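SusD-like carbohydrate binding protein BF1063 (Bacteroides fragilis NCTC 9343, PDB 3I4G) probably binds carbohydrate at the bacterial outer membrane as a SusD-like protein. Local coordinates at residues A[30-35]-A[126-131]; A[93-98]-A[134-139]; A[297-300]-A[305-308]; A[299-304]-A[495-500]. All coordinates share one frame; numbering follows the deposited sequence. Where two conformers were deposited one is given.

How the contacts relate
The four contacts form two pairs, and the pairs lie on opposite sides of the chain's centre. Contacts 1 and 2 have centres about 10 Å apart and share helix 116-139, against which helix 21-33 and helix 86-109 pack; their segments alternate along the chain, and Arg-98 of contact 2 reaches the end of the helix used by contact 1. Contacts 3 and 4 follow later in sequence, with centres about 9 Å apart and Phe-299 and Ser-300 in common. About 44 Å separates the centres of contacts 1 and 3. One pair joins helices of the N-terminal part; the other ties parts of a loop together and to the strand pair 471-476 and 497-502.

Contact 1: A[30-35]-A[126-131]; sequences SLYRGS and RFLRAT. With EDO (1,2-ethanediol), chain G.
This is a buried apolar helix-to-helix contact, made where the last turn of helix 21-33 meets the middle of helix 116-139. Leu-128 carries it from one side, and Tyr-32 and Leu-31 receive it on the other. The CD1 methyl of Leu-128 stands over the centre of the Tyr-32 ring, 3.8 Å from the centroid and 6° off the ring normal, a CH-pi contact. The second branch, Leu-128 CD2, lies near one rim of the same ring, 4.0 Å from Tyr-32 CD1. Leu-128 CD1 also lies 3.8 Å from Leu-31 CB and 3.9 Å from the backbone N of Tyr-32. A branched leucine suits this place because its two methyls spread over a flat surface, and tyrosine offers an apolar face while its hydroxyl goes to polar partners: OH bonds to Glu-124 and to the backbone N of Ala-195. Chi1 of Tyr-32, -83°, sets CG opposite the carbonyl carbon and lets the ring reach toward helix 116-139. Helix 21-33 ends with Arg-33; Gly-34, with positive phi, is the first residue to leave the helical path. A 1,2-ethanediol molecule, probably from the crystallisation liquor, bonds through O2 to Tyr-32 O at 2.7 Å and through O1 to Arg-33 O at 2.8 Å. Leu-31 also packs on Tyr-101 and Phe-105 of helix 86-109, while helices 163-180 and 197-211 pack against other side chains of segment 126-131.

Contact 2: A[93-98]-A[134-139]; sequences ETSYKR and FYLASY. With EDO (1,2-ethanediol), chain G.
Leu-136 of helix 116-139 reaches across to Ser-95 and Tyr-96 of helix 86-109, and it can be followed outward from its backbone. Its CB points toward the other helix, and chi1 of -69° places CG opposite the carbonyl carbon, where it comes 3.9 Å from both CB and OG of Ser-95. At CG the chain forks. The CD2 branch stays with the serine, lying 3.7 Å from Ser-95 OG, while the CD1 branch turns over one face of the Tyr-96 ring. There CD1 is 4.1 Å from the ring centroid and 28° off its normal, a CH-pi contact displaced toward the hydroxyl end, with Tyr-96 CZ at 3.8 Å.

The two helices are joined by a short connection, helix 86-109 leading into helix 116-139, so the contact belongs to a helical hairpin in the SusD-like N-terminal part of the protein. Ser-95 and Leu-136 are the nearest pair of backbones, their CA atoms 7.6 Å apart, and a small serine suits that point: it leaves room for the leucine, while its buried OG bonds to Tyr-91 O and to Trp-47 NE1. Tyr-96 likewise lends its ring face to the methyl and sends its OH to Pro-144 O.

Arg-98 takes no part in the leucine contact and extends to helix 21-33. Its NE and NH2 bond to the carbonyls of Leu-31 and Tyr-32, NH1 forms a salt bridge with Asp-46, and NH2 also donates to O1 of the 1,2-ethanediol at 3.0 Å, the oxygen lying at the edge of the guanidinium.

Contact 3: A[297-300]-A[305-308]; sequences TPFS and RYDP
Two kinds of interaction, one polar and one aromatic, join Thr-297 and Phe-299 to Arg-305 and Tyr-306 within the loop between helix 285-288 and helix 317-322. The polar one is a hydrogen bond from Arg-305 NH2 to Thr-297 OG1, 3.2 Å long with an N-H...O angle of 148°. The hydroxyl lies at the edge of the guanidinium, though 20° out of its plane. The arginine chain is bent at chi3, and the two side chains cross at about a right angle. Asp-295 OD1 is bonded to Thr-297 OG1 and salt-bridged to Arg-305 NH1, and Asp-303 OD1 is salt-bridged to Arg-305 NE. Threonine suits its place as a small residue whose hydroxyl bonds both Arg-305 and Asp-295.

The aromatic contact brings Phe-299 CZ to within 3.8 Å of Tyr-306 CD1, which lies at the edge of the phenylalanine ring. The planes are turned 79° apart with centroids 5.9 Å from each other, but the approach to the tyrosine ring is oblique. Flat rings suit these positions because Tyr-301 meets both of them as well.

Arginine suits its place because its several N-H groups can serve a hydroxyl and two carboxylates together. Those carboxylates probably favour its positive charge. Salt bridges and aromatic contacts thus interlock in this surface loop, with Phe-293 touching both Arg-305, by cation-pi, and Phe-299.

Contact 4: A[299-304]-A[495-500]; sequences FSYDDP and NYRWYV
Tyr-301 lies against Asn-495 and Arg-497, and the turn in segment 299-304 places it there. Phe-299 comes first and puts CE2 over one face of the Tyr-301 ring, 3.7 Å above its plane, closing the side opposite Asn-495. Ser-300 follows and fixes the bend: its OG accepts from the backbone N of Asp-302 at 3.1 Å, an ST turn, and its O accepts from Asp-303 N, closing a type I beta turn.

Tyr-301, the second residue of that turn, points its CB toward segment 495-500. Tyrosine suits the position by offering two flat faces, to Phe-299 and Asn-495, and an OH for Glu-289. Asn-495 covers its face with CB 4.0 Å from the centroid and 12° off the normal, and its amide plane stacks at 24° to the ring; a short, flat side chain suits this place. Farther out, Tyr-301 OH lies 3.3 Å from Arg-497 CD, and the arginine chain crosses the tyrosine at about a right angle, ring and guanidinium planes standing 61° apart. Glu-289 OE2 binds both Tyr-301 OH and Arg-497 NH1, and Asp-491 takes Arg-497 NE, so carboxylates accompany the buried arginine. Asp-303, the last residue of the turn, forms a salt bridge with Arg-305.

The result is a beta turn whose aromatic residue, sandwiched between Phe-299 and Asn-495, docks a loop onto the start of strand 497-502 in the two-stranded antiparallel sheet with 471-476.

Contact 1: A[30-35]-A[126-131]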
loop_
_atom_site.group_PDB
_atom_site.type_symbol
_atom_site.label_atom_id
_atom_site.label_comp_id
_atom_site.label_asym_id
_atom_site.label_seq_id
_atom_site.Cartn_x
_atom_site.Cartn_y
_atom_site.Cartn_z
ATOM N N SER A 30 -6.768 -17.882 -12.246
ATOM C CA SER A 30 -5.434 -17.508 -12.680
ATOM C C SER A 30 -5.335 -16.003 -12.885
ATOM O O SER A 30 -4.309 -15.417 -12.548
ATOM C CB SER A 30 -5.039 -18.232 -13.963
ATOM O OG SER A 30 -3.643 -18.072 -14.155
ATOM N N LEU A 31 -6.392 -15.365 -13.384
ATOM C CA LEU A 31 -6.384 -13.902 -13.523
ATOM C C LEU A 31 -6.195 -13.263 -12.129
ATOM O O LEU A 31 -5.470 -12.293 -12.005
ATOM C CB LEU A 31 -7.641 -13.333 -14.149
ATOM C CG LEU A 31 -7.971 -13.816 -15.575
ATOM C CD1 LEU A 31 -9.192 -13.099 -16.125
ATOM C CD2 LEU A 31 -6.789 -13.612 -16.496
ATOM N N TYR A 32 -6.887 -13.750 -11.108
ATOM C CA TYR A 32 -6.685 -13.178 -9.785
ATOM C C TYR A 32 -5.258 -13.430 -9.288
ATOM O O TYR A 32 -4.618 -12.523 -8.731
ATOM C CB TYR A 32 -7.689 -13.737 -8.777
ATOM C CG TYR A 32 -9.055 -13.070 -8.776
ATOM C CD1 TYR A 32 -9.233 -11.923 -8.037
ATOM C CD2 TYR A 32 -10.146 -13.589 -9.466
ATOM C CE1 TYR A 32 -10.440 -11.287 -8.005
ATOM C CE2 TYR A 32 -11.374 -12.953 -9.444
ATOM C CZ TYR A 32 -11.516 -11.803 -8.715
ATOM O OH TYR A 32 -12.718 -11.119 -8.645
ATOM N N ARG A 33 -4.775 -14.649 -9.458
ATOM C CA ARG A 33 -3.452 -15.010 -8.928
ATOM C C ARG A 33 -2.337 -14.238 -9.582
ATOM O O ARG A 33 -1.384 -13.808 -8.914
ATOM C CB ARG A 33 -3.214 -16.516 -9.080
ATOM C CG ARG A 33 -1.850 -16.967 -8.511
ATOM C CD ARG A 33 -1.651 -18.436 -8.651
ATOM N N GLY A 34 -2.440 -14.039 -10.875
ATOM C CA GLY A 34 -1.369 -13.373 -11.608
ATOM C C GLY A 34 -0.076 -14.154 -11.423
ATOM O O GLY A 34 -0.051 -15.383 -11.537
ATOM N N SER A 35 0.997 -13.428 -11.112
ATOM C CA SER A 35 2.322 -14.015 -10.931
ATOM C C SER A 35 2.661 -14.279 -9.466
ATOM O O SER A 35 3.799 -14.591 -9.144
ATOM C CB SER A 35 3.379 -13.095 -11.560
ATOM O OG SER A 35 3.197 -12.973 -12.964
ATOM N N ARG A 126 -12.520 -7.546 -16.362
ATOM C CA ARG A 126 -12.333 -6.128 -16.689
ATOM C C ARG A 126 -11.786 -5.338 -15.499
ATOM O O ARG A 126 -10.941 -4.473 -15.662
ATOM C CB ARG A 126 -13.629 -5.500 -17.214
ATOM C CG ARG A 126 -14.051 -6.071 -18.576
ATOM C CD ARG A 126 -15.391 -5.526 -18.989
ATOM N NE ARG A 126 -15.290 -4.168 -19.475
ATOM C CZ ARG A 126 -16.328 -3.475 -19.939
ATOM N NH1 ARG A 126 -17.550 -3.980 -19.888
ATOM N NH2 ARG A 126 -16.147 -2.265 -20.432
ATOM N N PHE A 127 -12.286 -5.635 -14.311
ATOM C CA PHE A 127 -11.765 -4.989 -13.109
ATOM C C PHE A 127 -10.291 -5.264 -12.960
ATOM O O PHE A 127 -9.496 -4.357 -12.778
ATOM C CB PHE A 127 -12.510 -5.489 -11.872
ATOM C CG PHE A 127 -11.830 -5.125 -10.571
ATOM C CD1 PHE A 127 -11.938 -3.844 -10.056
ATOM C CD2 PHE A 127 -11.085 -6.064 -9.878
ATOM C CE1 PHE A 127 -11.309 -3.506 -8.863
ATOM C CE2 PHE A 127 -10.465 -5.710 -8.678
ATOM C CZ PHE A 127 -10.581 -4.423 -8.185
ATOM N N LEU A 128 -9.915 -6.531 -13.040
ATOM C CA LEU A 128 -8.519 -6.923 -12.875
ATOM C C LEU A 128 -7.628 -6.287 -13.940
ATOM O O LEU A 128 -6.564 -5.756 -13.609
ATOM C CB LEU A 128 -8.380 -8.445 -12.873
ATOM C CG LEU A 128 -8.965 -9.131 -11.651
ATOM C CD1 LEU A 128 -9.030 -10.639 -11.866
ATOM C CD2 LEU A 128 -8.165 -8.799 -10.339
ATOM N N ARG A 129 -8.055 -6.290 -15.200
ATOM C CA ARG A 129 -7.267 -5.669 -16.249
ATOM C C ARG A 129 -7.114 -4.175 -15.996
ATOM O O ARG A 129 -6.018 -3.598 -16.140
ATOM C CB ARG A 129 -7.936 -5.922 -17.611
ATOM C CG ARG A 129 -7.213 -5.232 -18.758
ATOM C CD ARG A 129 -7.850 -5.539 -20.118
ATOM N NE ARG A 129 -9.196 -5.008 -20.240
ATOM C CZ ARG A 129 -9.919 -5.072 -21.357
ATOM N NH1 ARG A 129 -9.433 -5.638 -22.443
ATOM N NH2 ARG A 129 -11.121 -4.546 -21.388
ATOM N N ALA A 130 -8.200 -3.523 -15.626
ATOM C CA ALA A 130 -8.143 -2.094 -15.386
ATOM C C ALA A 130 -7.253 -1.704 -14.207
ATOM O O ALA A 130 -6.591 -0.660 -14.275
ATOM C CB ALA A 130 -9.531 -1.516 -15.200
ATOM N N THR A 131 -7.201 -2.536 -13.173
ATOM C CA THR A 131 -6.295 -2.232 -12.082
ATOM C C THR A 131 -4.856 -2.199 -12.575
ATOM O O THR A 131 -4.079 -1.385 -12.113
ATOM C CB THR A 131 -6.370 -3.174 -10.867
ATOM O OG1 THR A 131 -5.977 -4.506 -11.221
ATOM C CG2 THR A 131 -7.732 -3.149 -10.190
HETATM C C1 EDO G . -1.699 -10.901 -6.454
HETATM O O1 EDO G . -1.589 -11.172 -7.877
HETATM C C2 EDO G . -2.917 -11.550 -5.865
HETATM O O2 EDO G . -4.109 -11.037 -6.494
#

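Contact 2: A[93-98]-A[134-139]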
loop_
_atom_site.group_PDB
_atom_site.type_symbol
_atom_site.label_atom_id
_atom_site.label_comp_id
_atom_site.label_asym_id
_atom_site.label_seq_id
_atom_site.Cartn_x
_atom_site.Cartn_y
_atom_site.Cartn_z
ATOM N N GLU A 93 6.398 -6.180 -16.318
ATOM C CA GLU A 93 6.083 -7.462 -16.924
ATOM C C GLU A 93 4.918 -8.160 -16.223
ATOM O O GLU A 93 4.060 -8.727 -16.912
ATOM C CB GLU A 93 7.303 -8.349 -16.948
ATOM C CG GLU A 93 7.679 -8.913 -15.638
ATOM C CD GLU A 93 9.014 -9.617 -15.689
ATOM O OE1 GLU A 93 9.657 -9.630 -16.766
ATOM O OE2 GLU A 93 9.421 -10.166 -14.637
ATOM N N THR A 94 4.834 -8.116 -14.897
ATOM C CA THR A 94 3.700 -8.772 -14.257
ATOM C C THR A 94 2.401 -8.081 -14.676
ATOM O O THR A 94 1.359 -8.758 -14.859
ATOM C CB THR A 94 3.824 -8.837 -12.733
ATOM O OG1 THR A 94 3.874 -7.514 -12.190
ATOM C CG2 THR A 94 5.056 -9.644 -12.321
ATOM N N SER A 95 2.423 -6.770 -14.863
ATOM C CA SER A 95 1.227 -6.049 -15.323
ATOM C C SER A 95 0.786 -6.541 -16.679
ATOM O O SER A 95 -0.368 -6.904 -16.882
ATOM C CB SER A 95 1.489 -4.553 -15.412
ATOM O OG SER A 95 1.827 -3.981 -14.138
ATOM N N TYR A 96 1.704 -6.519 -17.635
ATOM C CA TYR A 96 1.366 -6.892 -19.019
ATOM C C TYR A 96 1.087 -8.371 -19.147
ATOM O O TYR A 96 0.303 -8.779 -20.023
ATOM C CB TYR A 96 2.428 -6.345 -20.002
ATOM C CG TYR A 96 2.193 -4.884 -20.311
ATOM C CD1 TYR A 96 1.094 -4.495 -21.058
ATOM C CD2 TYR A 96 3.032 -3.881 -19.832
ATOM C CE1 TYR A 96 0.830 -3.135 -21.331
ATOM C CE2 TYR A 96 2.809 -2.557 -20.108
ATOM C CZ TYR A 96 1.701 -2.179 -20.861
ATOM O OH TYR A 96 1.479 -0.844 -21.168
ATOM N N LYS A 97 1.681 -9.199 -18.306
ATOM C CA LYS A 97 1.334 -10.631 -18.298
ATOM C C LYS A 97 -0.137 -10.782 -17.888
ATOM O O LYS A 97 -0.905 -11.463 -18.579
ATOM C CB LYS A 97 2.233 -11.440 -17.375
ATOM C CG LYS A 97 2.069 -12.939 -17.494
ATOM C CD LYS A 97 3.213 -13.703 -16.862
ATOM C CE LYS A 97 3.141 -15.197 -17.198
ATOM N N ARG A 98 -0.560 -10.147 -16.792
ATOM C CA ARG A 98 -1.933 -10.254 -16.389
ATOM C C ARG A 98 -2.854 -9.619 -17.447
ATOM O O ARG A 98 -3.876 -10.215 -17.787
ATOM C CB ARG A 98 -2.187 -9.591 -15.037
ATOM C CG ARG A 98 -3.661 -9.580 -14.778
ATOM C CD ARG A 98 -4.089 -9.022 -13.488
ATOM N NE ARG A 98 -3.916 -9.928 -12.366
ATOM C CZ ARG A 98 -3.049 -9.754 -11.394
ATOM N NH1 ARG A 98 -2.130 -8.817 -11.471
ATOM N NH2 ARG A 98 -3.061 -10.570 -10.364
ATOM N N PHE A 134 -4.304 1.081 -14.160
ATOM C CA PHE A 134 -4.328 2.092 -13.121
ATOM C C PHE A 134 -2.948 2.258 -12.500
ATOM O O PHE A 134 -2.461 3.387 -12.367
ATOM C CB PHE A 134 -5.388 1.715 -12.051
ATOM C CG PHE A 134 -5.240 2.482 -10.771
ATOM C CD1 PHE A 134 -5.786 3.734 -10.616
ATOM C CD2 PHE A 134 -4.506 1.955 -9.727
ATOM C CE1 PHE A 134 -5.602 4.443 -9.477
ATOM C CE2 PHE A 134 -4.323 2.661 -8.560
ATOM C CZ PHE A 134 -4.871 3.914 -8.452
ATOM N N TYR A 135 -2.322 1.168 -12.135
ATOM C CA TYR A 135 -0.983 1.256 -11.570
ATOM C C TYR A 135 0.086 1.638 -12.623
ATOM O O TYR A 135 0.939 2.470 -12.356
ATOM C CB TYR A 135 -0.613 -0.039 -10.849
ATOM C CG TYR A 135 -1.404 -0.326 -9.611
ATOM C CD1 TYR A 135 -1.196 0.415 -8.460
ATOM C CD2 TYR A 135 -2.320 -1.355 -9.556
ATOM C CE1 TYR A 135 -1.936 0.160 -7.320
ATOM C CE2 TYR A 135 -3.061 -1.608 -8.435
ATOM C CZ TYR A 135 -2.862 -0.830 -7.321
ATOM O OH TYR A 135 -3.581 -1.095 -6.179
ATOM N N LEU A 136 0.020 1.074 -13.825
ATOM C CA LEU A 136 0.937 1.522 -14.877
ATOM C C LEU A 136 0.841 3.018 -15.114
ATOM O O LEU A 136 1.847 3.720 -15.250
ATOM C CB LEU A 136 0.681 0.759 -16.158
ATOM C CG LEU A 136 1.036 -0.723 -16.184
ATOM C CD1 LEU A 136 0.419 -1.348 -17.409
ATOM C CD2 LEU A 136 2.537 -0.910 -16.156
ATOM N N ALA A 137 -0.379 3.514 -15.227
ATOM C CA ALA A 137 -0.648 4.938 -15.443
ATOM C C ALA A 137 -0.213 5.808 -14.261
ATOM O O ALA A 137 0.107 6.966 -14.463
ATOM C CB ALA A 137 -2.166 5.183 -15.709
ATOM N N SER A 138 -0.207 5.252 -13.050
ATOM C CA SER A 138 0.252 6.007 -11.906
ATOM C C SER A 138 1.750 6.293 -11.949
ATOM O O SER A 138 2.197 7.358 -11.496
ATOM C CB SER A 138 -0.066 5.247 -10.616
ATOM O OG SER A 138 -1.468 5.137 -10.381
ATOM N N TYR A 139 2.535 5.367 -12.494
ATOM C CA TYR A 139 3.982 5.435 -12.354
ATOM C C TYR A 139 4.736 5.586 -13.669
ATOM O O TYR A 139 5.596 6.468 -13.780
ATOM C CB TYR A 139 4.456 4.198 -11.568
ATOM C CG TYR A 139 3.820 4.096 -10.177
ATOM C CD1 TYR A 139 3.982 5.118 -9.259
ATOM C CD2 TYR A 139 3.075 3.007 -9.806
ATOM C CE1 TYR A 139 3.411 5.039 -8.014
ATOM C CE2 TYR A 139 2.504 2.904 -8.551
ATOM C CZ TYR A 139 2.697 3.927 -7.663
ATOM O OH TYR A 139 2.172 3.871 -6.371
HETATM C C1 EDO G . -1.699 -10.901 -6.454
HETATM O O1 EDO G . -1.589 -11.172 -7.877
HETATM C C2 EDO G . -2.917 -11.550 -5.865
HETATM O O2 EDO G . -4.109 -11.037 -6.494
#

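Contact 3: A[297-300]-A[305-308]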
loop_
_atom_site.group_PDB
_atom_site.type_symbol
_atom_site.label_atom_id
_atom_site.label_comp_id
_atom_site.label_asym_id
_atom_site.label_seq_id
_atom_site.Cartn_x
_atom_site.Cartn_y
_atom_site.Cartn_z
ATOM N N THR A 297 -3.198 16.942 19.791
ATOM C CA THR A 297 -2.251 17.996 19.477
ATOM C C THR A 297 -1.007 17.361 18.804
ATOM O O THR A 297 -0.754 16.158 18.953
ATOM C CB THR A 297 -1.846 18.818 20.711
ATOM O OG1 THR A 297 -1.270 17.971 21.698
ATOM C CG2 THR A 297 -3.055 19.509 21.310
ATOM N N PRO A 298 -0.265 18.143 18.002
ATOM C CA PRO A 298 0.873 17.591 17.270
ATOM C C PRO A 298 1.999 17.186 18.171
ATOM O O PRO A 298 2.246 17.795 19.224
ATOM C CB PRO A 298 1.344 18.745 16.370
ATOM C CG PRO A 298 0.279 19.764 16.431
ATOM C CD PRO A 298 -0.504 19.571 17.671
ATOM N N PHE A 299 2.682 16.134 17.751
ATOM C CA PHE A 299 3.836 15.661 18.470
ATOM C C PHE A 299 5.007 16.640 18.418
ATOM O O PHE A 299 5.250 17.295 17.396
ATOM C CB PHE A 299 4.307 14.311 17.912
ATOM C CG PHE A 299 5.532 13.803 18.598
ATOM C CD1 PHE A 299 5.491 13.360 19.892
ATOM C CD2 PHE A 299 6.744 13.849 17.948
ATOM C CE1 PHE A 299 6.639 12.916 20.531
ATOM C CE2 PHE A 299 7.894 13.409 18.575
ATOM C CZ PHE A 299 7.843 12.966 19.866
ATOM N N SER A 300 5.730 16.727 19.534
ATOM C CA SER A 300 6.999 17.412 19.606
ATOM C C SER A 300 7.888 16.715 20.622
ATOM O O SER A 300 7.434 16.346 21.661
ATOM C CB SER A 300 6.853 18.869 20.028
ATOM O OG SER A 300 8.146 19.460 20.086
ATOM N N ARG A 305 5.375 15.433 27.449
ATOM C CA ARG A 305 4.742 14.123 27.275
ATOM C C ARG A 305 5.628 13.135 26.505
ATOM O O ARG A 305 5.372 11.925 26.545
ATOM C CB ARG A 305 3.405 14.252 26.554
ATOM C CG ARG A 305 2.348 14.922 27.412
ATOM C CD ARG A 305 1.141 15.260 26.624
ATOM N NE ARG A 305 1.410 16.375 25.734
ATOM C CZ ARG A 305 0.503 16.878 24.925
ATOM N NH1 ARG A 305 -0.685 16.334 24.872
ATOM N NH2 ARG A 305 0.794 17.909 24.160
ATOM N N TYR A 306 6.628 13.623 25.756
ATOM C CA TYR A 306 7.569 12.728 25.080
ATOM C C TYR A 306 8.379 11.942 26.106
ATOM O O TYR A 306 9.057 12.528 26.968
ATOM C CB TYR A 306 8.499 13.494 24.157
ATOM C CG TYR A 306 9.685 12.696 23.687
ATOM C CD1 TYR A 306 9.490 11.536 22.984
ATOM C CD2 TYR A 306 10.986 13.098 23.937
ATOM C CE1 TYR A 306 10.589 10.761 22.540
ATOM C CE2 TYR A 306 12.080 12.347 23.499
ATOM C CZ TYR A 306 11.863 11.176 22.801
ATOM O OH TYR A 306 12.998 10.503 22.366
ATOM N N ASP A 307 8.308 10.619 25.999
ATOM C CA ASP A 307 9.007 9.731 26.923
ATOM C C ASP A 307 9.911 8.820 26.133
ATOM O O ASP A 307 9.417 7.872 25.507
ATOM C CB ASP A 307 8.011 8.878 27.705
ATOM C CG ASP A 307 8.662 8.112 28.851
ATOM O OD1 ASP A 307 9.888 7.912 28.822
ATOM O OD2 ASP A 307 7.923 7.739 29.794
ATOM N N PRO A 308 11.230 9.076 26.139
ATOM C CA PRO A 308 12.160 8.221 25.396
ATOM C C PRO A 308 12.195 6.779 25.895
ATOM O O PRO A 308 12.640 5.930 25.141
ATOM C CB PRO A 308 13.536 8.895 25.584
ATOM C CG PRO A 308 13.374 9.871 26.560
ATOM C CD PRO A 308 11.940 10.200 26.784
#

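Contact 4: A[299-304]-A[495-500]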
loop_
_atom_site.group_PDB
_atom_site.type_symbol
_atom_site.label_atom_id
_atom_site.label_comp_id
_atom_site.label_asym_id
_atom_site.label_seq_id
_atom_site.Cartn_x
_atom_site.Cartn_y
_atom_site.Cartn_z
ATOM N N PHE A 299 2.682 16.134 17.751
ATOM C CA PHE A 299 3.836 15.661 18.470
ATOM C C PHE A 299 5.007 16.640 18.418
ATOM O O PHE A 299 5.250 17.295 17.396
ATOM C CB PHE A 299 4.307 14.311 17.912
ATOM C CG PHE A 299 5.532 13.803 18.598
ATOM C CD1 PHE A 299 5.491 13.360 19.892
ATOM C CD2 PHE A 299 6.744 13.849 17.948
ATOM C CE1 PHE A 299 6.639 12.916 20.531
ATOM C CE2 PHE A 299 7.894 13.409 18.575
ATOM C CZ PHE A 299 7.843 12.966 19.866
ATOM N N SER A 300 5.730 16.727 19.534
ATOM C CA SER A 300 6.999 17.412 19.606
ATOM C C SER A 300 7.888 16.715 20.622
ATOM O O SER A 300 7.434 16.346 21.661
ATOM C CB SER A 300 6.853 18.869 20.028
ATOM O OG SER A 300 8.146 19.460 20.086
ATOM N N TYR A 301 9.162 16.506 20.267
ATOM C CA TYR A 301 10.136 15.957 21.182
ATOM C C TYR A 301 10.356 16.909 22.350
ATOM O O TYR A 301 10.813 16.494 23.390
ATOM C CB TYR A 301 11.498 15.731 20.518
ATOM C CG TYR A 301 11.545 14.612 19.514
ATOM C CD1 TYR A 301 11.537 13.302 19.927
ATOM C CD2 TYR A 301 11.677 14.874 18.172
ATOM C CE1 TYR A 301 11.586 12.246 19.004
ATOM C CE2 TYR A 301 11.716 13.844 17.249
ATOM C CZ TYR A 301 11.707 12.539 17.669
ATOM O OH TYR A 301 11.757 11.514 16.760
ATOM N N ASP A 302 10.032 18.184 22.162
ATOM C CA ASP A 302 10.233 19.174 23.228
ATOM C C ASP A 302 9.096 19.247 24.236
ATOM O O ASP A 302 9.186 19.986 25.211
ATOM C CB ASP A 302 10.467 20.535 22.584
ATOM C CG ASP A 302 11.737 20.567 21.750
ATOM O OD1 ASP A 302 12.708 19.894 22.149
ATOM O OD2 ASP A 302 11.775 21.287 20.744
ATOM N N ASP A 303 8.042 18.489 24.003
ATOM C CA ASP A 303 6.886 18.460 24.859
ATOM C C ASP A 303 7.158 17.500 25.982
ATOM O O ASP A 303 7.707 16.419 25.753
ATOM C CB ASP A 303 5.692 18.035 24.023
ATOM C CG ASP A 303 4.390 18.162 24.763
ATOM O OD1 ASP A 303 4.158 17.409 25.720
ATOM O OD2 ASP A 303 3.557 18.982 24.315
ATOM N N PRO A 304 6.772 17.862 27.217
ATOM C CA PRO A 304 7.079 16.973 28.340
ATOM C C PRO A 304 6.402 15.602 28.289
ATOM O O PRO A 304 6.813 14.706 29.046
ATOM C CB PRO A 304 6.609 17.766 29.582
ATOM C CG PRO A 304 5.857 18.920 29.095
ATOM C CD PRO A 304 6.129 19.120 27.646
ATOM N N ASN A 495 17.770 15.378 19.054
ATOM C CA ASN A 495 16.917 14.329 19.611
ATOM C C ASN A 495 17.512 12.943 19.554
ATOM O O ASN A 495 16.825 11.960 19.824
ATOM C CB ASN A 495 15.547 14.413 18.955
ATOM C CG ASN A 495 14.899 15.749 19.200
ATOM O OD1 ASN A 495 14.655 16.556 18.268
ATOM N ND2 ASN A 495 14.677 16.034 20.441
ATOM N N TYR A 496 18.793 12.857 19.226
ATOM C CA TYR A 496 19.550 11.602 19.288
ATOM C C TYR A 496 18.979 10.499 18.389
ATOM O O TYR A 496 19.117 9.296 18.657
ATOM C CB TYR A 496 19.673 11.084 20.747
ATOM C CG TYR A 496 20.266 12.086 21.704
ATOM C CD1 TYR A 496 19.447 13.005 22.366
ATOM C CD2 TYR A 496 21.611 12.125 21.944
ATOM C CE1 TYR A 496 19.977 13.957 23.194
ATOM C CE2 TYR A 496 22.155 13.073 22.825
ATOM C CZ TYR A 496 21.328 13.941 23.449
ATOM O OH TYR A 496 21.877 14.901 24.321
ATOM N N ARG A 497 18.364 10.904 17.274
ATOM C CA ARG A 497 17.826 9.935 16.324
ATOM C C ARG A 497 18.969 9.310 15.523
ATOM O O ARG A 497 19.936 9.959 15.162
ATOM C CB ARG A 497 16.816 10.591 15.386
ATOM C CG ARG A 497 15.595 11.136 16.104
ATOM C CD ARG A 497 14.682 11.903 15.179
ATOM N NE ARG A 497 15.432 13.006 14.589
ATOM C CZ ARG A 497 15.167 13.568 13.421
ATOM N NH1 ARG A 497 14.088 13.230 12.738
ATOM N NH2 ARG A 497 15.992 14.465 12.919
ATOM N N TRP A 498 18.856 8.026 15.235
ATOM C CA TRP A 498 19.868 7.310 14.469
ATOM C C TRP A 498 19.895 7.798 12.999
ATOM O O TRP A 498 18.845 7.911 12.391
ATOM C CB TRP A 498 19.600 5.790 14.521
ATOM C CG TRP A 498 20.635 4.964 13.893
ATOM C CD1 TRP A 498 20.552 4.280 12.715
ATOM C CD2 TRP A 498 21.945 4.717 14.406
ATOM N NE1 TRP A 498 21.727 3.633 12.475
ATOM C CE2 TRP A 498 22.606 3.883 13.492
ATOM C CE3 TRP A 498 22.631 5.135 15.548
ATOM C CZ2 TRP A 498 23.914 3.411 13.710
ATOM C CZ3 TRP A 498 23.930 4.692 15.744
ATOM C CH2 TRP A 498 24.545 3.830 14.838
ATOM N N TYR A 499 21.089 8.024 12.428
ATOM C CA TYR A 499 21.182 8.388 11.023
ATOM C C TYR A 499 20.982 7.116 10.183
ATOM O O TYR A 499 21.743 6.151 10.312
ATOM C CB TYR A 499 22.525 9.018 10.655
ATOM C CG TYR A 499 22.574 9.322 9.172
ATOM C CD1 TYR A 499 21.993 10.500 8.663
ATOM C CD2 TYR A 499 23.136 8.423 8.268
ATOM C CE1 TYR A 499 21.998 10.758 7.323
ATOM C CE2 TYR A 499 23.136 8.694 6.902
ATOM C CZ TYR A 499 22.573 9.862 6.453
ATOM O OH TYR A 499 22.572 10.161 5.098
ATOM N N VAL A 500 19.975 7.146 9.306
ATOM C CA VAL A 500 19.668 5.992 8.479
ATOM C C VAL A 500 20.218 6.106 7.058
ATOM O O VAL A 500 20.873 5.176 6.575
ATOM C CB VAL A 500 18.153 5.770 8.443
ATOM C CG1 VAL A 500 17.782 4.578 7.595
ATOM C CG2 VAL A 500 17.660 5.501 9.858
#